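Local coordinates for protein polymerase subunit PA (Dhori virus, PDB 4CGS) that forms, through this N-terminal domain, the part of an orthomyxovirus polymerase that corresponds to the cap-snatching domain of its relatives, and probably binds RNA, at residues A[74-78]-A[79-83]; A[128-131]-A[132-136]. One frame throughout, in Å; residues are numbered along the deposited sequence. Where two conformers were deposited one is given.

Contact 1: residues A[74-78]-A[79-83]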
loop_
_atom_site.group_PDB
_atom_site.type_symbol
_atom_site.label_atom_id
_atom_site.label_comp_id
_atom_site.label_asym_id
_atom_site.label_seq_id
_atom_site.Cartn_x
_atom_site.Cartn_y
_atom_site.Cartn_z
ATOM N N GLU A 74 15.784 -5.137 9.574
ATOM C CA GLU A 74 14.569 -5.905 9.861
ATOM C C GLU A 74 14.634 -7.255 9.129
ATOM O O GLU A 74 14.387 -8.324 9.739
ATOM C CB GLU A 74 13.306 -5.100 9.443
ATOM C CG GLU A 74 13.041 -3.830 10.270
ATOM C CD GLU A 74 12.589 -4.007 11.740
ATOM O OE1 GLU A 74 12.612 -5.135 12.293
ATOM O OE2 GLU A 74 12.200 -2.963 12.360
ATOM N N MET A 75 14.947 -7.210 7.823
ATOM C CA MET A 75 14.980 -8.453 6.975
ATOM C C MET A 75 16.052 -9.432 7.471
ATOM O O MET A 75 15.828 -10.574 7.643
ATOM C CB MET A 75 15.229 -8.076 5.501
ATOM C CG MET A 75 13.920 -7.530 4.913
ATOM S SD MET A 75 14.034 -7.123 3.160
ATOM C CE MET A 75 15.079 -5.659 3.116
ATOM N N LYS A 76 17.239 -8.909 7.784
ATOM C CA LYS A 76 18.341 -9.719 8.315
ATOM C C LYS A 76 17.954 -10.323 9.674
ATOM O O LYS A 76 18.200 -11.527 9.896
ATOM C CB LYS A 76 19.629 -8.928 8.414
ATOM C CG LYS A 76 20.268 -8.682 7.068
ATOM C CD LYS A 76 21.576 -7.890 7.197
ATOM C CE LYS A 76 22.201 -7.609 5.833
ATOM N NZ LYS A 76 23.302 -8.544 5.438
ATOM N N ARG A 77 17.342 -9.509 10.544
ATOM C CA ARG A 77 16.937 -9.973 11.893
ATOM C C ARG A 77 15.861 -11.112 11.783
ATOM O O ARG A 77 15.869 -12.086 12.551
ATOM C CB ARG A 77 16.366 -8.836 12.722
ATOM C CG ARG A 77 16.194 -9.237 14.195
ATOM C CD ARG A 77 15.989 -8.045 15.142
ATOM N NE ARG A 77 15.432 -8.498 16.432
ATOM C CZ ARG A 77 16.106 -8.826 17.548
ATOM N NH1 ARG A 77 17.439 -8.754 17.639
ATOM N NH2 ARG A 77 15.416 -9.220 18.608
ATOM N N GLN A 78 14.950 -11.022 10.823
ATOM C CA GLN A 78 13.913 -12.029 10.620
ATOM C C GLN A 78 14.326 -13.165 9.707
ATOM O O GLN A 78 13.571 -14.088 9.466
ATOM C CB GLN A 78 12.623 -11.448 10.041
ATOM C CG GLN A 78 12.002 -10.441 11.016
ATOM C CD GLN A 78 11.459 -11.079 12.248
ATOM O OE1 GLN A 78 11.096 -12.263 12.223
ATOM N NE2 GLN A 78 11.329 -10.324 13.311
ATOM N N ASN A 79 15.515 -13.069 9.133
ATOM C CA ASN A 79 15.950 -14.004 8.098
ATOM C C ASN A 79 14.941 -14.151 6.964
ATOM O O ASN A 79 14.676 -15.247 6.530
ATOM C CB ASN A 79 16.295 -15.373 8.727
ATOM C CG ASN A 79 17.103 -16.260 7.796
ATOM O OD1 ASN A 79 17.926 -15.760 6.973
ATOM N ND2 ASN A 79 16.887 -17.571 7.887
ATOM N N LEU A 80 14.433 -12.991 6.524
ATOM C CA LEU A 80 13.539 -12.900 5.367
ATOM C C LEU A 80 14.211 -12.001 4.377
ATOM O O LEU A 80 14.234 -10.787 4.500
ATOM C CB LEU A 80 12.186 -12.322 5.730
ATOM C CG LEU A 80 11.333 -13.171 6.591
ATOM C CD1 LEU A 80 10.201 -12.286 7.137
ATOM C CD2 LEU A 80 10.814 -14.419 5.867
ATOM N N ILE A 81 14.918 -12.638 3.419
ATOM C CA ILE A 81 15.862 -11.939 2.533
ATOM C C ILE A 81 15.331 -12.005 1.101
ATOM O O ILE A 81 14.751 -13.020 0.659
ATOM C CB ILE A 81 17.243 -12.617 2.555
ATOM C CG1 ILE A 81 17.716 -12.934 4.014
ATOM C CG2 ILE A 81 18.265 -11.700 1.825
ATOM C CD1 ILE A 81 17.791 -11.758 4.977
ATOM N N PHE A 82 15.455 -10.910 0.386
ATOM C CA PHE A 82 14.892 -10.735 -0.978
ATOM C C PHE A 82 15.935 -10.087 -1.871
ATOM O O PHE A 82 16.907 -9.579 -1.396
ATOM C CB PHE A 82 13.685 -9.840 -0.910
ATOM C CG PHE A 82 12.610 -10.357 0.024
ATOM C CD1 PHE A 82 12.708 -10.099 1.407
ATOM C CD2 PHE A 82 11.615 -11.256 -0.423
ATOM C CE1 PHE A 82 11.799 -10.611 2.297
ATOM C CE2 PHE A 82 10.694 -11.684 0.502
ATOM C CZ PHE A 82 10.836 -11.396 1.845
ATOM N N ALA A 83 15.699 -10.170 -3.178
ATOM C CA ALA A 83 16.740 -9.761 -4.150
ATOM C C ALA A 83 16.190 -8.816 -5.193
ATOM O O ALA A 83 16.665 -8.760 -6.341
ATOM C CB ALA A 83 17.365 -11.030 -4.785
HETATM O O HOH W 1 19.607 -13.202 8.018
#

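Contact 2: residues A[128-131]-A[132-136]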
loop_
_atom_site.group_PDB
_atom_site.type_symbol
_atom_site.label_atom_id
_atom_site.label_comp_id
_atom_site.label_asym_id
_atom_site.label_seq_id
_atom_site.Cartn_x
_atom_site.Cartn_y
_atom_site.Cartn_z
ATOM N N GLY A 128 -11.653 -0.476 -5.499
ATOM C CA GLY A 128 -11.853 -1.446 -4.471
ATOM C C GLY A 128 -11.779 -2.899 -4.925
ATOM O O GLY A 128 -12.162 -3.834 -4.200
ATOM N N GLN A 129 -11.299 -3.095 -6.134
ATOM C CA GLN A 129 -11.118 -4.456 -6.659
ATOM C C GLN A 129 -9.797 -5.080 -6.181
ATOM O O GLN A 129 -8.839 -4.382 -5.964
ATOM C CB GLN A 129 -11.181 -4.497 -8.206
ATOM C CG GLN A 129 -12.507 -3.978 -8.716
ATOM C CD GLN A 129 -13.440 -5.124 -8.975
ATOM O OE1 GLN A 129 -13.367 -5.764 -10.016
ATOM N NE2 GLN A 129 -14.284 -5.427 -8.017
ATOM N N MET A 130 -9.781 -6.406 -6.051
ATOM C CA MET A 130 -8.627 -7.127 -5.612
ATOM C C MET A 130 -8.303 -8.202 -6.635
ATOM O O MET A 130 -9.201 -8.931 -7.092
ATOM C CB MET A 130 -8.879 -7.832 -4.275
ATOM C CG MET A 130 -9.113 -6.909 -3.126
ATOM S SD MET A 130 -9.787 -7.752 -1.648
ATOM C CE MET A 130 -11.498 -8.336 -2.275
ATOM N N SER A 131 -7.020 -8.400 -6.986
ATOM C CA SER A 131 -6.623 -9.503 -7.876
ATOM C C SER A 131 -6.964 -10.823 -7.207
ATOM O O SER A 131 -7.097 -10.929 -5.991
ATOM C CB SER A 131 -5.164 -9.477 -8.194
ATOM O OG SER A 131 -4.370 -9.990 -7.161
ATOM N N PRO A 132 -7.041 -11.908 -8.017
ATOM C CA PRO A 132 -7.413 -13.223 -7.436
ATOM C C PRO A 132 -6.413 -13.644 -6.346
ATOM O O PRO A 132 -6.809 -14.193 -5.302
ATOM C CB PRO A 132 -7.357 -14.126 -8.644
ATOM C CG PRO A 132 -7.811 -13.235 -9.777
ATOM C CD PRO A 132 -7.192 -11.896 -9.497
ATOM N N ILE A 133 -5.100 -13.499 -6.581
ATOM C CA ILE A 133 -4.123 -13.870 -5.573
ATOM C C ILE A 133 -4.197 -12.995 -4.323
ATOM O O ILE A 133 -4.056 -13.482 -3.212
ATOM C CB ILE A 133 -2.688 -13.801 -6.106
ATOM C CG1 ILE A 133 -2.467 -15.030 -7.035
ATOM C CG2 ILE A 133 -1.619 -13.733 -4.957
ATOM C CD1 ILE A 133 -2.081 -16.278 -6.270
ATOM N N THR A 134 -4.539 -11.724 -4.502
ATOM C CA THR A 134 -4.729 -10.826 -3.403
ATOM C C THR A 134 -5.908 -11.293 -2.521
ATOM O O THR A 134 -5.812 -11.332 -1.303
ATOM C CB THR A 134 -4.966 -9.412 -3.916
ATOM O OG1 THR A 134 -3.834 -9.038 -4.685
ATOM C CG2 THR A 134 -5.191 -8.423 -2.810
ATOM N N ARG A 135 -7.029 -11.602 -3.150
ATOM C CA ARG A 135 -8.221 -12.053 -2.418
ATOM C C ARG A 135 -8.000 -13.334 -1.652
ATOM O O ARG A 135 -8.643 -13.568 -0.640
ATOM C CB ARG A 135 -9.415 -12.271 -3.407
ATOM C CG ARG A 135 -9.767 -11.072 -4.206
ATOM C CD ARG A 135 -10.957 -11.411 -5.034
ATOM N NE ARG A 135 -10.860 -12.435 -6.035
ATOM C CZ ARG A 135 -10.932 -12.266 -7.365
ATOM N NH1 ARG A 135 -10.798 -11.091 -7.982
ATOM N NH2 ARG A 135 -11.038 -13.380 -8.113
ATOM N N GLU A 136 -7.120 -14.201 -2.151
ATOM C CA GLU A 136 -6.853 -15.431 -1.485
ATOM C C GLU A 136 -5.865 -15.276 -0.353
ATOM O O GLU A 136 -5.969 -15.954 0.665
ATOM C CB GLU A 136 -6.307 -16.442 -2.504
ATOM C CG GLU A 136 -5.872 -17.754 -1.908
ATOM C CD GLU A 136 -7.015 -18.597 -1.344
ATOM O OE1 GLU A 136 -8.098 -18.643 -1.985
ATOM O OE2 GLU A 136 -6.806 -19.217 -0.252
#

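Contact 1: residues A[74-78]-A[79-83]
Lys76 O is met from two sources at the end of helix 68-78: Asn79 N donates to it over 3.2 Å, and a water 2.9 Å from Lys76 O donates to it while also donating to Asn79 OD1, bridging the helix end to the side-chain amide. The first of these bonds belongs to a Schellman motif, in which the chain leaves the helix through a residue of positive phi, here Asn79 (phi 52°). The second bond of the motif wraps outside the first, from Leu80 N to Met75 O at 3.0 Å. The two differ in direction. Leu80 N lies only modestly out of the carbonyl plane of Met75, whereas Asn79 N stands above the carbonyl plane of Lys76 (74° out of it), away from either lone pair.

Beyond the turn residues 80-82 pass the side chain of Met75 and lead away from the helix, roughly across its direction. The CB of Met75 comes within 3.1 Å of Leu80 O, a tight carbon-to-oxygen approach. With CG anti to the carbonyl carbon (chi1 -77°) and the chain extended through chi2, Met75 SD is carried to the ring of Phe82. There SD meets the ring at its edge, near the ring plane, in a Met-aromatic contact with the centroid 5.0 Å away; the two side chains cross at about a right angle. Leu91 of strand 90-92 touches Met75, Leu80 and Phe82, so this buried side of the turn packs on the sheet, and there CD1 of Leu80 rests against Gln78 CB at 3.9 Å. Arg96 hydrogen-bonds Gln78 O at the helix end. On the outer side Ile81 CD1 lies 3.5 Å from Met75 O.

Contact 2: residues A[128-131]-A[132-136]
Arg135 folds back along the start of helix 132-137 so that its aliphatic part crosses Met130 and its guanidinium reaches the loop, while Ser131 N-caps the same helix. CB of Met130 presses on Arg135 CG at 3.4 Å, and Met130 CE, the thioether methyl, lies 3.8 Å from Arg135 CG, the two chains crossing at a slant. A bend in the arginine at chi3 (-63°) then sets one face of the guanidinium over Pro132, whose CA lies 3.6 Å above the plane, over its centre. From there Arg135 NH1 donates to Met130 O over 2.8 Å in a noticeably bent bond, the oxygen standing 28° out of the guanidinium plane. Arg135 N meanwhile donates to Ser131 O, an almost straight bond that closes the first helical turn.

Ser131 and Thr134 face each other with their hydroxyls. Ser131 OG, turned between its backbone N and carbonyl carbon (chi1 79°), accepts both from Thr134 N, the capping bond, and from Thr134 OG1. Asp112 joins this network, with OD1 bonded to Ser131 OG and OD2 to Ile133 N; Thr134 OG1 is also bonded to Arg123 N of strand 119-125. The threonine methyl points to the other neighbour, with Thr134 CG2 4.0 Å from Met130 CB.

Overall arrangement
Both contacts sit at helix ends, contact 1 at the C-terminus of helix 68-78 and contact 2 at the N-terminus of helix 132-137, so one relies on helix carbonyls as acceptors and the other on helix N-H groups as donors. Their centres are 26 Å apart and they do not touch. Each combines buried and exposed residues. Contact 1 lies farther from the centre of the chain, about 20 Å against 13 Å, and its inner side is apolar, resting on strand 90-92. In contact 2 the buried residues are instead hydroxyl-bearing and linked to strand 119-125, the far edge of the same five-stranded sheet.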